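Long-range contacts in glycosyl hydrolase BlGH5_18 (Bifidobacterium longum subsp. infantis, PDB 7LQX), which probably hydrolyses beta-mannosidic linkages in fragments of the N-glycan core, as a family GH5 glycosidase of an N-glycan degradation pathway: residues V28-S33 against E50-I55; F66-Y71 against F113-S118; G157-N162 against V200-E205; F217-A222 against N374-N379; S233-G238 against G278-V283. All coordinates share one frame; numbering follows the deposited sequence. Where two conformers were deposited one is given.

Contact 1. Residues V28-S33 against E50-I55; sequences VNYTPS and EDMRRI
Asp51, on helix 45-57, reaches across to Tyr30 and Ser33 on the chain leaving strand 25-29, and each atom of its side chain has a neighbour there. CB lies beside the hydroxyl end of the tyrosine, 3.6 Å from Tyr30 CE1. The next bond carries CG anti to the residue's own carbonyl carbon (chi1 -75°), which sets the carboxylate at the edge of the Tyr30 ring, near the ring plane, with the two planes 76° apart. OD2 then takes two donors: Tyr30 OH, 2.7 Å from Asp51 OD2, donates to the oxygen's anti lone pair, and Ser33 N, 3.1 Å from the same oxygen, comes in on the syn side, somewhat out of the carboxylate plane and almost straight at 174°. Asp51 OD1 accepts from Ser33 OG through its syn lone pair, at 2.8 Å. With three bonds spread over both oxygens, the carboxylate is fixed in rotation and ties the loop at Ser33 to the helix.

Strand 25-29, helix 45-57 and strand 62-65 form the first beta-alpha-beta unit of the (beta/alpha)8 barrel found in GH5 enzymes, and the remaining contacts are the apolar seam between its strand and helix. Met52, present as selenomethionine, makes a Met-aromatic contact, its SE 4.8 Å above the face of Tyr30 as measured to the ring centroid; its chain bends so that CE comes within 3.6 Å of Tyr30 CD2. Farther along the helix, Ile55 CG2 meets Val28 CG2 at 3.6 Å, and Ile55 CD1 reaches Tyr30 CD1 at 3.9 Å. Met52 also rests on Met90 and Ile93 of helix 81-96.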
# COMPACT_ATOMS: atom_id res chain seq x y z
N VAL A 28 4.17 26.17 -7.64
CA VAL A 28 4.69 25.30 -6.60
C VAL A 28 4.11 23.90 -6.73
O VAL A 28 2.97 23.71 -7.17
CB VAL A 28 4.45 25.83 -5.16
CG1 VAL A 28 5.19 27.12 -4.94
CG2 VAL A 28 2.97 25.99 -4.89
N ASN A 29 4.92 22.93 -6.34
CA ASN A 29 4.46 21.58 -6.04
C ASN A 29 3.77 21.64 -4.69
O ASN A 29 4.41 21.96 -3.68
CB ASN A 29 5.66 20.65 -6.01
CG ASN A 29 6.21 20.41 -7.40
OD1 ASN A 29 5.65 19.63 -8.17
ND2 ASN A 29 7.31 21.09 -7.74
N TYR A 30 2.47 21.37 -4.67
CA TYR A 30 1.64 21.61 -3.49
C TYR A 30 1.70 20.41 -2.56
O TYR A 30 1.21 19.33 -2.90
CB TYR A 30 0.21 21.95 -3.91
CG TYR A 30 -0.74 22.08 -2.75
CD1 TYR A 30 -0.39 22.79 -1.63
CD2 TYR A 30 -2.00 21.50 -2.79
CE1 TYR A 30 -1.26 22.91 -0.55
CE2 TYR A 30 -2.88 21.62 -1.73
CZ TYR A 30 -2.51 22.33 -0.62
OH TYR A 30 -3.40 22.41 0.44
N THR A 31 2.31 20.62 -1.40
CA THR A 31 2.30 19.65 -0.32
C THR A 31 1.33 20.15 0.75
O THR A 31 1.63 21.12 1.44
CB THR A 31 3.72 19.51 0.26
OG1 THR A 31 4.32 20.81 0.42
CG2 THR A 31 4.60 18.69 -0.66
N PRO A 32 0.15 19.55 0.89
CA PRO A 32 -0.84 20.09 1.83
C PRO A 32 -0.28 20.24 3.23
O PRO A 32 0.39 19.36 3.75
CB PRO A 32 -1.98 19.06 1.77
CG PRO A 32 -1.88 18.46 0.40
CD PRO A 32 -0.39 18.43 0.09
N SER A 33 -0.54 21.40 3.83
CA SER A 33 -0.02 21.68 5.16
C SER A 33 -0.65 20.77 6.20
O SER A 33 0.01 20.42 7.19
CB SER A 33 -0.27 23.14 5.53
OG SER A 33 -1.65 23.40 5.67
N GLU A 50 -6.83 28.08 2.58
CA GLU A 50 -5.81 28.94 3.19
C GLU A 50 -4.44 28.69 2.57
O GLU A 50 -3.71 29.65 2.27
CB GLU A 50 -5.77 28.72 4.70
CG GLU A 50 -4.79 29.63 5.40
CD GLU A 50 -5.14 31.11 5.27
OE1 GLU A 50 -6.25 31.44 4.79
OE2 GLU A 50 -4.29 31.94 5.64
N ASP A 51 -4.07 27.42 2.37
CA ASP A 51 -2.81 27.10 1.71
C ASP A 51 -2.74 27.79 0.35
O ASP A 51 -1.72 28.40 -0.01
CB ASP A 51 -2.68 25.59 1.48
CG ASP A 51 -2.35 24.80 2.74
OD1 ASP A 51 -2.10 25.39 3.81
OD2 ASP A 51 -2.35 23.56 2.61
N MSE A 52 -3.81 27.69 -0.42
CA MSE A 52 -3.83 28.24 -1.76
C MSE A 52 -3.81 29.76 -1.77
O MSE A 52 -3.19 30.38 -2.64
CB MSE A 52 -5.07 27.76 -2.52
CG MSE A 52 -5.08 26.29 -2.79
SE MSE A 52 -3.78 25.71 -4.08
CE MSE A 52 -4.33 23.83 -4.19
N ARG A 53 -4.50 30.37 -0.81
CA ARG A 53 -4.46 31.82 -0.68
C ARG A 53 -3.03 32.30 -0.45
O ARG A 53 -2.57 33.24 -1.10
CB ARG A 53 -5.38 32.27 0.45
CG ARG A 53 -5.49 33.78 0.60
CD ARG A 53 -6.30 34.16 1.85
NE ARG A 53 -5.55 33.90 3.08
CZ ARG A 53 -4.64 34.73 3.59
NH1 ARG A 53 -4.37 35.88 2.98
NH2 ARG A 53 -4.00 34.42 4.71
N ARG A 54 -2.31 31.64 0.45
CA ARG A 54 -0.95 32.06 0.75
C ARG A 54 -0.01 31.81 -0.42
O ARG A 54 0.88 32.62 -0.70
CB ARG A 54 -0.48 31.35 2.02
CG ARG A 54 -1.32 31.77 3.23
CD ARG A 54 -0.75 31.33 4.56
NE ARG A 54 -1.72 31.55 5.63
CZ ARG A 54 -1.45 31.41 6.92
NH1 ARG A 54 -2.40 31.63 7.82
NH2 ARG A 54 -0.23 31.07 7.32
N ILE A 55 -0.19 30.69 -1.13
CA ILE A 55 0.60 30.42 -2.33
C ILE A 55 0.34 31.49 -3.38
O ILE A 55 1.28 32.03 -3.97
CB ILE A 55 0.27 29.01 -2.85
CG1 ILE A 55 0.81 27.95 -1.88
CG2 ILE A 55 0.83 28.82 -4.26
CD1 ILE A 55 0.21 26.58 -2.09

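Contact 2. Residues F66-Y71 against F113-S118; sequences FPVWPY and FDFLPS
Pro117 lies over one face of the Trp69 indole, the two side chains crossing at about a right angle. The proline offers its CG, which stands 3.6 Å from the centroid of the five-membered ring of Trp69 and only 3° off the ring normal, a well-centred CH-pi contact. Pro117 CD shifts toward the fusion bond and comes within 3.7 Å of Trp69 CD2. The indole is brought there by a chi1 of -169°, which sends CG away from the backbone N; at its six-membered ring, Leu116 CD2 approaches obliquely, 3.9 Å from Trp69 CZ3. The pyrrole nitrogen faces elsewhere, Trp69 NE1 donating to Gln73.

Beside the tryptophan, Pro70 packs against backbone as much as side chain: Pro70 CD is 3.4 Å from Phe115 O, and its ring also meets Phe115 CB. Val68, at the N-cap of helix 69-72, adds CG1 against Phe115 CB at 3.9 Å, slanting across the start of the benzyl group.

The contact thus fastens the short helix after barrel strand 62-65 to the excursion that follows strand 100-104 and contains the hairpin 109-110/113-114. Phe106 meets Trp69 edge-to-face, while Phe113 stacks on His124 of the second subunit, whose Ser118 packs on Phe115.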
# COMPACT_ATOMS: atom_id res chain seq x y z
N PHE A 66 -0.98 16.21 -6.35
CA PHE A 66 -0.65 14.80 -6.29
C PHE A 66 -1.66 13.96 -5.53
O PHE A 66 -1.52 13.76 -4.31
CB PHE A 66 0.72 14.62 -5.62
CG PHE A 66 1.82 15.41 -6.25
CD1 PHE A 66 2.58 14.85 -7.25
CD2 PHE A 66 2.09 16.70 -5.85
CE1 PHE A 66 3.60 15.57 -7.84
CE2 PHE A 66 3.12 17.43 -6.44
CZ PHE A 66 3.87 16.86 -7.43
N PRO A 67 -2.66 13.40 -6.21
CA PRO A 67 -3.47 12.33 -5.59
C PRO A 67 -2.62 11.08 -5.39
O PRO A 67 -1.53 10.93 -5.95
CB PRO A 67 -4.59 12.10 -6.61
CG PRO A 67 -4.00 12.52 -7.91
CD PRO A 67 -3.08 13.67 -7.60
N VAL A 68 -3.14 10.17 -4.57
CA VAL A 68 -2.43 8.95 -4.18
C VAL A 68 -3.16 7.73 -4.73
O VAL A 68 -4.37 7.57 -4.52
CB VAL A 68 -2.23 8.90 -2.65
CG1 VAL A 68 -1.71 7.55 -2.20
CG2 VAL A 68 -1.29 10.01 -2.24
N TRP A 69 -2.42 6.87 -5.42
CA TRP A 69 -3.02 5.84 -6.27
C TRP A 69 -3.82 4.81 -5.50
O TRP A 69 -4.94 4.49 -5.94
CB TRP A 69 -1.91 5.19 -7.10
CG TRP A 69 -2.33 4.30 -8.22
CD1 TRP A 69 -3.60 4.07 -8.67
CD2 TRP A 69 -1.47 3.50 -9.01
NE1 TRP A 69 -3.57 3.18 -9.72
CE2 TRP A 69 -2.27 2.82 -9.95
CE3 TRP A 69 -0.08 3.32 -9.05
CZ2 TRP A 69 -1.73 1.96 -10.90
CZ3 TRP A 69 0.45 2.47 -10.00
CH2 TRP A 69 -0.37 1.80 -10.91
N PRO A 70 -3.34 4.25 -4.38
CA PRO A 70 -4.16 3.28 -3.65
C PRO A 70 -5.47 3.83 -3.13
O PRO A 70 -6.35 3.04 -2.78
CB PRO A 70 -3.25 2.81 -2.50
CG PRO A 70 -2.05 3.73 -2.52
CD PRO A 70 -1.95 4.31 -3.90
N TYR A 71 -5.64 5.16 -3.06
CA TYR A 71 -6.92 5.72 -2.65
C TYR A 71 -7.83 5.96 -3.85
O TYR A 71 -9.06 5.83 -3.73
CB TYR A 71 -6.75 7.04 -1.88
CG TYR A 71 -5.66 7.03 -0.82
CD1 TYR A 71 -5.29 5.86 -0.17
CD2 TYR A 71 -5.00 8.19 -0.50
CE1 TYR A 71 -4.26 5.87 0.76
CE2 TYR A 71 -3.98 8.21 0.43
CZ TYR A 71 -3.63 7.04 1.06
OH TYR A 71 -2.60 7.08 1.98
N PHE A 113 8.82 7.29 -0.53
CA PHE A 113 7.77 6.32 -0.24
C PHE A 113 7.08 5.87 -1.51
O PHE A 113 6.69 6.70 -2.34
CB PHE A 113 6.73 6.92 0.69
CG PHE A 113 7.26 7.29 2.05
CD1 PHE A 113 7.32 6.34 3.07
CD2 PHE A 113 7.69 8.58 2.33
CE1 PHE A 113 7.80 6.67 4.31
CE2 PHE A 113 8.15 8.91 3.58
CZ PHE A 113 8.22 7.96 4.57
N ASP A 114 6.90 4.56 -1.66
CA ASP A 114 6.09 3.98 -2.72
C ASP A 114 4.67 3.78 -2.21
O ASP A 114 4.46 3.22 -1.13
CB ASP A 114 6.62 2.61 -3.13
CG ASP A 114 7.85 2.64 -4.01
OD1 ASP A 114 8.25 3.72 -4.52
OD2 ASP A 114 8.41 1.53 -4.19
N PHE A 115 3.69 4.21 -3.00
CA PHE A 115 2.27 4.02 -2.73
C PHE A 115 1.69 3.20 -3.88
O PHE A 115 1.29 3.76 -4.90
CB PHE A 115 1.55 5.38 -2.64
CG PHE A 115 2.00 6.22 -1.49
CD1 PHE A 115 1.40 6.07 -0.25
CD2 PHE A 115 3.02 7.14 -1.63
CE1 PHE A 115 1.82 6.84 0.82
CE2 PHE A 115 3.42 7.91 -0.56
CZ PHE A 115 2.83 7.75 0.67
N LEU A 116 1.68 1.89 -3.73
CA LEU A 116 1.08 1.04 -4.73
C LEU A 116 -0.22 0.44 -4.23
O LEU A 116 -0.31 0.05 -3.06
CB LEU A 116 2.01 -0.11 -5.12
CG LEU A 116 3.17 0.28 -6.01
CD1 LEU A 116 3.90 -0.98 -6.46
CD2 LEU A 116 2.75 1.08 -7.24
N PRO A 117 -1.24 0.33 -5.08
CA PRO A 117 -2.42 -0.44 -4.69
C PRO A 117 -2.07 -1.90 -4.41
O PRO A 117 -1.12 -2.46 -4.96
CB PRO A 117 -3.33 -0.34 -5.93
CG PRO A 117 -2.81 0.86 -6.69
CD PRO A 117 -1.34 0.86 -6.45
N SER A 118 -2.89 -2.52 -3.55
CA SER A 118 -2.63 -3.89 -3.11
C SER A 118 -2.70 -4.89 -4.26
O SER A 118 -2.14 -5.99 -4.15
CB SER A 118 -3.61 -4.28 -2.01
OG SER A 118 -4.96 -4.14 -2.42

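Contact 3. Residues G157-N162 against V200-E205; sequences GLTLGN and VALHSE. With EDO (1,2-ethanediol), chain D.
A water molecule takes the place of a direct backbone bond where Gly161 and Ser204 draw apart: it lies 2.8 Å from Gly161 O, to which it probably donates, and accepts from Ser204 N at 2.9 Å. Up to that point the strands run parallel, their axes only 2° apart, and are joined in regular alternation, with Leu158 N 3.0 Å from Val200 O, Leu202 N 2.9 Å from Leu158 O and Leu160 N 2.9 Å from Leu202 O. At the start of the ladder the side-chain-less Gly157 lets its CA lie close against Val200 O.

Side chains add to the join at the end of the ladder. Thr159 turns CG2 anti to its backbone N, which lays this methyl 3.6 Å from Ser204 CB, while Thr159 OG1 is bonded to Gln275. His203 ND1 donates to the syn lone pair of Glu205 OE2, 2.6 Å away, in the plane of the imidazole and nearly straight (167°); with His203 NE2 bonded to Gln221 O on its other side, the ring's rotation is fixed. Asn162, in the loop after the strand, has CG anti to the backbone N (chi1 -177°), and its ND2 donates to O1 of a bound 1,2-ethanediol at 2.9 Å. Asn162 is followed by Glu163, the Asn-Glu pair that in clan GH-A enzymes carries the acid/base at the end of the fourth barrel strand, so the diol probably marks the substrate pocket.

Strands 155-159 and 200-202 are the fourth and fifth of the barrel. Leu160 and Ala201 face helix 180-191 on the outside, whereas Leu202 and Ser204 turn inward against Trp273 and Gln275 of strand 272-277.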
# COMPACT_ATOMS: atom_id res chain seq x y z
N GLY A 157 -3.98 20.36 -17.37
CA GLY A 157 -3.51 19.11 -17.93
C GLY A 157 -2.89 18.22 -16.87
O GLY A 157 -2.88 18.52 -15.68
N LEU A 158 -2.35 17.11 -17.34
CA LEU A 158 -1.87 16.10 -16.41
C LEU A 158 -0.55 15.51 -16.85
O LEU A 158 -0.21 15.47 -18.04
CB LEU A 158 -2.92 15.00 -16.20
CG LEU A 158 -3.34 14.20 -17.44
CD1 LEU A 158 -2.32 13.13 -17.77
CD2 LEU A 158 -4.72 13.57 -17.22
N THR A 159 0.20 15.08 -15.84
CA THR A 159 1.41 14.28 -16.00
C THR A 159 1.02 12.87 -15.58
O THR A 159 0.29 12.69 -14.61
CB THR A 159 2.49 14.81 -15.07
OG1 THR A 159 2.72 16.20 -15.37
CG2 THR A 159 3.80 14.08 -15.24
N LEU A 160 1.50 11.86 -16.31
CA LEU A 160 1.05 10.51 -16.01
C LEU A 160 1.31 10.14 -14.55
O LEU A 160 0.48 9.50 -13.90
CB LEU A 160 1.69 9.50 -16.95
CG LEU A 160 1.37 9.70 -18.43
CD1 LEU A 160 2.03 8.60 -19.26
CD2 LEU A 160 -0.12 9.73 -18.70
N GLY A 161 2.46 10.52 -14.02
CA GLY A 161 2.76 10.26 -12.61
C GLY A 161 4.17 10.71 -12.30
O GLY A 161 5.02 10.83 -13.19
N ASN A 162 4.42 10.92 -11.02
CA ASN A 162 5.70 11.49 -10.62
C ASN A 162 6.81 10.45 -10.72
O ASN A 162 6.79 9.45 -10.00
CB ASN A 162 5.60 11.97 -9.18
CG ASN A 162 6.84 12.64 -8.71
OD1 ASN A 162 7.32 13.58 -9.34
ND2 ASN A 162 7.41 12.15 -7.62
N VAL A 200 -2.72 19.84 -21.63
CA VAL A 200 -1.43 19.19 -21.84
C VAL A 200 -1.46 17.77 -21.30
O VAL A 200 -2.17 17.44 -20.33
CB VAL A 200 -0.24 19.98 -21.24
CG1 VAL A 200 -0.11 21.35 -21.93
CG2 VAL A 200 -0.35 20.12 -19.73
N ALA A 201 -0.68 16.92 -21.95
CA ALA A 201 -0.40 15.55 -21.52
C ALA A 201 1.11 15.41 -21.45
O ALA A 201 1.80 15.63 -22.44
CB ALA A 201 -0.99 14.55 -22.51
N LEU A 202 1.60 15.03 -20.27
CA LEU A 202 3.02 15.01 -19.98
C LEU A 202 3.40 13.71 -19.30
O LEU A 202 2.55 13.01 -18.72
CB LEU A 202 3.40 16.14 -18.99
CG LEU A 202 2.87 17.52 -19.34
CD1 LEU A 202 3.03 18.50 -18.21
CD2 LEU A 202 3.55 18.05 -20.58
N HIS A 203 4.69 13.40 -19.32
CA HIS A 203 5.23 12.33 -18.48
C HIS A 203 6.47 12.86 -17.77
O HIS A 203 7.09 13.84 -18.20
CB HIS A 203 5.50 11.04 -19.26
CG HIS A 203 6.55 11.17 -20.31
ND1 HIS A 203 7.84 10.72 -20.12
CD2 HIS A 203 6.51 11.69 -21.56
CE1 HIS A 203 8.55 10.98 -21.21
NE2 HIS A 203 7.77 11.57 -22.09
N SER A 204 6.81 12.22 -16.65
CA SER A 204 7.86 12.67 -15.76
C SER A 204 8.77 11.53 -15.33
O SER A 204 8.30 10.52 -14.80
CB SER A 204 7.26 13.31 -14.50
OG SER A 204 8.16 13.31 -13.41
N GLU A 205 10.07 11.74 -15.51
CA GLU A 205 11.09 10.86 -14.97
C GLU A 205 12.00 11.64 -14.04
O GLU A 205 12.16 12.86 -14.17
CB GLU A 205 11.91 10.26 -16.10
CG GLU A 205 11.12 9.32 -16.99
CD GLU A 205 10.23 10.02 -18.02
OE1 GLU A 205 10.71 10.95 -18.72
OE2 GLU A 205 9.06 9.61 -18.15
C1 EDO D . 9.57 14.71 -5.69
O1 EDO D . 9.40 14.16 -7.00
C2 EDO D . 8.72 13.90 -4.71
O2 EDO D . 9.15 12.53 -4.78
O HOH W 1 5.11 10.06 -15.88

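Contact 4. Residues F217-A222 against N374-N379; sequences FTPVQA and NGNPLN
Two turns place the amide of Asn376 over the start of helix 219-224, close to Val220 and Thr218: chi1 of -71° takes CG anti to its carbonyl carbon, and chi2 of -54° swings OD1 toward the helix. Asn376 OD1 there accepts from Val220 N at 3.0 Å, an almost straight bond (161°) lying in the carbonyl plane of the asparagine amide. Asn376 OD1 also lies against carbon, 3.2 Å from Val220 CG2 and 3.3 Å from Pro219 CD.

Val220 N belongs to the first turn of the helix, where amide hydrogens have no carbonyl of a preceding turn to meet, and Asn376 supplies one from more than 150 residues on in the sequence. The helix's own capping box works beside it: Thr218 OG1 accepts from Gln221 N at 3.2 Å, and Gln221 OE1 from Thr218 N at 2.9 Å. A water links the two devices, 2.7 Å from Thr218 OG1 and accepting from Asn376 ND2. The loop 374-379 follows strand 365-369 of the three-stranded parallel sheet beyond the barrel, so the Asn376 bond to the helix start joins that C-terminal portion to the barrel.

Alongside, Pro219 CG touches Pro377 CD at 3.8 Å, and Phe264 of helix 248-264 packs on both prolines.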
# COMPACT_ATOMS: atom_id res chain seq x y z
N PHE A 217 13.50 4.20 -19.72
CA PHE A 217 13.02 5.53 -20.05
C PHE A 217 14.20 6.32 -20.60
O PHE A 217 15.29 6.26 -20.03
CB PHE A 217 12.46 6.19 -18.79
CG PHE A 217 11.12 5.65 -18.38
CD1 PHE A 217 11.01 4.44 -17.71
CD2 PHE A 217 9.98 6.36 -18.66
CE1 PHE A 217 9.77 3.97 -17.34
CE2 PHE A 217 8.75 5.90 -18.29
CZ PHE A 217 8.64 4.70 -17.64
N THR A 218 14.00 7.02 -21.71
CA THR A 218 15.10 7.55 -22.49
C THR A 218 14.99 9.05 -22.74
O THR A 218 13.90 9.62 -22.70
CB THR A 218 15.14 6.87 -23.87
OG1 THR A 218 13.96 7.29 -24.58
CG2 THR A 218 15.18 5.35 -23.76
N PRO A 219 16.11 9.70 -23.04
CA PRO A 219 16.06 11.12 -23.43
C PRO A 219 15.11 11.41 -24.58
O PRO A 219 14.40 12.42 -24.56
CB PRO A 219 17.52 11.43 -23.79
CG PRO A 219 18.30 10.49 -22.91
CD PRO A 219 17.50 9.22 -22.89
N VAL A 220 15.10 10.56 -25.61
CA VAL A 220 14.21 10.81 -26.75
C VAL A 220 12.75 10.81 -26.31
O VAL A 220 11.96 11.67 -26.73
CB VAL A 220 14.49 9.80 -27.88
CG1 VAL A 220 13.37 9.81 -28.91
CG2 VAL A 220 15.84 10.11 -28.53
N GLN A 221 12.35 9.88 -25.43
CA GLN A 221 10.98 9.88 -24.94
C GLN A 221 10.69 11.16 -24.15
O GLN A 221 9.64 11.79 -24.31
CB GLN A 221 10.73 8.69 -24.02
CG GLN A 221 10.78 7.33 -24.66
CD GLN A 221 11.05 6.25 -23.63
OE1 GLN A 221 11.27 6.54 -22.46
NE2 GLN A 221 11.05 4.99 -24.07
N ALA A 222 11.62 11.54 -23.27
CA ALA A 222 11.38 12.69 -22.41
C ALA A 222 11.22 13.96 -23.23
O ALA A 222 10.43 14.84 -22.86
CB ALA A 222 12.52 12.86 -21.42
N ASN A 374 18.72 5.08 -32.34
CA ASN A 374 17.44 5.61 -31.87
C ASN A 374 17.52 7.08 -31.48
O ASN A 374 16.50 7.66 -31.08
CB ASN A 374 16.94 4.81 -30.66
CG ASN A 374 16.89 3.31 -30.92
OD1 ASN A 374 17.36 2.51 -30.12
ND2 ASN A 374 16.31 2.93 -32.05
N GLY A 375 18.70 7.69 -31.54
CA GLY A 375 18.86 9.07 -31.13
C GLY A 375 19.18 9.28 -29.67
O GLY A 375 19.24 10.44 -29.23
N ASN A 376 19.43 8.23 -28.92
CA ASN A 376 19.81 8.34 -27.53
C ASN A 376 21.33 8.27 -27.38
O ASN A 376 22.03 7.73 -28.24
CB ASN A 376 19.16 7.20 -26.74
CG ASN A 376 17.66 7.39 -26.60
OD1 ASN A 376 17.20 8.43 -26.13
ND2 ASN A 376 16.89 6.40 -27.05
N PRO A 377 21.88 8.83 -26.31
CA PRO A 377 23.34 8.85 -26.18
C PRO A 377 23.92 7.45 -26.19
O PRO A 377 23.36 6.52 -25.60
CB PRO A 377 23.57 9.53 -24.83
CG PRO A 377 22.36 10.35 -24.61
CD PRO A 377 21.23 9.52 -25.17
N LEU A 378 25.07 7.30 -26.85
CA LEU A 378 25.86 6.10 -26.64
C LEU A 378 26.30 5.98 -25.19
O LEU A 378 26.45 4.87 -24.67
CB LEU A 378 27.10 6.13 -27.52
CG LEU A 378 26.87 6.15 -29.03
CD1 LEU A 378 28.20 6.27 -29.77
CD2 LEU A 378 26.12 4.91 -29.46
N ASN A 379 26.50 7.12 -24.52
CA ASN A 379 27.03 7.15 -23.16
C ASN A 379 26.22 8.19 -22.38
O ASN A 379 26.60 9.36 -22.28
CB ASN A 379 28.51 7.51 -23.20
CG ASN A 379 29.20 7.26 -21.89
OD1 ASN A 379 28.58 7.29 -20.84
ND2 ASN A 379 30.50 7.03 -21.96
O HOH W 2 13.90 5.99 -26.99

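Contact 5. Residues S233-G238 against G278-V283; sequences SWVFNG and GAPQNV
Both segments turn back on themselves facing one another, Trp234-Asn237 against Pro280-Val283. Each turn is closed by a backbone bond of 3.2 Å, from Asn237 N to Trp234 O and from Val283 N to Pro280 O. Ahead of the turns, a water joins the chains, donating to Ser233 O and to Gly278 O and accepting from Val235 N.

The Trp234 indole lies against the backbone of Gly278, with Trp234 CZ3 3.6 Å from Gly278 CA and Gly278 N above the face, offset toward the rim. That amide nitrogen is buried with no polar partner in the model. Pro280 touches three side chains: the indole at its edge, Val235, whose CG2 is 4.0 Å from Pro280 CD, and the edge of Phe236, whose CD2 is 3.6 Å from Pro280 CB. A chi1 of 58° puts Phe236 CG between its own backbone N and carbonyl carbon; the amide plane of Asn282 is turned 78° from the ring plane, with Asn282 OD1 3.6 Å from Phe236 CB.

The turns follow strands 229-233 and 272-277, the sixth and seventh of the barrel. Val235 is backed by helices 248-264 and 289-300, Val283 by helix 239-243, and Trp234 NE1 donates to Glu276 at the end of strand 272-277.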
# COMPACT_ATOMS: atom_id res chain seq x y z
N SER A 233 15.13 18.86 -11.04
CA SER A 233 16.54 19.17 -10.83
C SER A 233 16.87 19.12 -9.35
O SER A 233 16.42 19.97 -8.57
CB SER A 233 16.86 20.54 -11.41
OG SER A 233 18.22 20.84 -11.23
N TRP A 234 17.73 18.16 -8.97
CA TRP A 234 18.05 17.87 -7.57
C TRP A 234 19.56 17.73 -7.39
O TRP A 234 20.15 16.71 -7.78
CB TRP A 234 17.32 16.61 -7.12
CG TRP A 234 15.87 16.86 -6.96
CD1 TRP A 234 14.86 16.44 -7.78
CD2 TRP A 234 15.26 17.64 -5.94
NE1 TRP A 234 13.65 16.90 -7.31
CE2 TRP A 234 13.87 17.64 -6.18
CE3 TRP A 234 15.74 18.35 -4.84
CZ2 TRP A 234 12.97 18.30 -5.36
CZ3 TRP A 234 14.85 19.00 -4.02
CH2 TRP A 234 13.48 18.98 -4.29
N VAL A 235 20.18 18.73 -6.76
CA VAL A 235 21.63 18.81 -6.66
C VAL A 235 22.22 17.86 -5.62
O VAL A 235 23.45 17.80 -5.50
CB VAL A 235 22.12 20.25 -6.45
CG1 VAL A 235 21.81 21.10 -7.69
CG2 VAL A 235 21.52 20.88 -5.19
N PHE A 236 21.39 17.12 -4.89
CA PHE A 236 21.90 16.02 -4.07
C PHE A 236 22.32 14.81 -4.89
O PHE A 236 22.75 13.80 -4.32
CB PHE A 236 20.91 15.61 -2.98
CG PHE A 236 19.55 15.18 -3.48
CD1 PHE A 236 19.40 14.12 -4.37
CD2 PHE A 236 18.41 15.81 -3.03
CE1 PHE A 236 18.15 13.73 -4.80
CE2 PHE A 236 17.16 15.42 -3.45
CZ PHE A 236 17.03 14.38 -4.32
N ASN A 237 22.21 14.88 -6.21
CA ASN A 237 22.55 13.77 -7.09
C ASN A 237 24.04 13.64 -7.36
O ASN A 237 24.43 12.96 -8.32
CB ASN A 237 21.83 13.95 -8.43
CG ASN A 237 22.34 15.14 -9.23
OD1 ASN A 237 23.24 15.86 -8.82
ND2 ASN A 237 21.74 15.35 -10.40
N GLY A 238 24.89 14.26 -6.54
CA GLY A 238 26.32 14.25 -6.74
C GLY A 238 26.88 15.59 -7.16
O GLY A 238 28.09 15.80 -7.07
N GLY A 278 14.29 22.18 -6.06
CA GLY A 278 14.30 22.46 -4.64
C GLY A 278 15.71 22.71 -4.15
O GLY A 278 16.68 22.57 -4.90
N ALA A 279 15.82 23.07 -2.87
CA ALA A 279 17.09 23.45 -2.26
C ALA A 279 17.39 22.46 -1.14
O ALA A 279 17.15 22.76 0.04
CB ALA A 279 17.03 24.88 -1.73
N PRO A 280 17.93 21.29 -1.46
CA PRO A 280 17.95 20.19 -0.47
C PRO A 280 19.04 20.36 0.59
O PRO A 280 20.23 20.46 0.28
CB PRO A 280 18.20 18.95 -1.33
CG PRO A 280 18.95 19.48 -2.51
CD PRO A 280 18.37 20.83 -2.79
N GLN A 281 18.63 20.30 1.85
CA GLN A 281 19.54 20.56 2.96
C GLN A 281 20.34 19.35 3.38
O GLN A 281 21.08 19.44 4.37
CB GLN A 281 18.80 21.21 4.13
CG GLN A 281 18.41 22.64 3.79
CD GLN A 281 17.44 23.27 4.76
OE1 GLN A 281 16.53 24.00 4.35
NE2 GLN A 281 17.62 23.01 6.04
N ASN A 282 20.25 18.22 2.68
CA ASN A 282 21.26 17.17 2.86
C ASN A 282 22.59 17.57 2.24
O ASN A 282 23.62 17.00 2.61
CB ASN A 282 20.77 15.82 2.34
CG ASN A 282 20.32 15.85 0.89
OD1 ASN A 282 20.23 16.90 0.26
ND2 ASN A 282 20.02 14.67 0.35
N VAL A 283 22.59 18.55 1.34
CA VAL A 283 23.82 19.03 0.73
C VAL A 283 24.00 20.54 0.84
O VAL A 283 25.15 21.02 0.80
CB VAL A 283 23.94 18.58 -0.75
CG1 VAL A 283 24.07 17.05 -0.81
CG2 VAL A 283 22.78 19.07 -1.58
O HOH W 3 18.17 21.16 -6.78

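In the fold
Contacts 1, 3 and 5 involve strands of the barrel and the loops at their ends, while contact 2 joins the loop after the second strand to the excursion after the third, near the second subunit. Contacts 1 and 2 touch where Asn29 OD1 lies 3.4 Å from Phe66 CZ. Contacts 3 and 4 are joined by a probable hydrogen bond, His203 NE2 to Gln221 O at 2.9 Å, though contact 4 faces the C-terminal portion, its centre about 35 Å from that of contact 1. The bound diol, probably marking the pocket, meets Asn162 of contact 3 and Glu276, which probably corresponds to the GH5 nucleophile, with the Trp234 side chain of contact 5 about 4 Å from it.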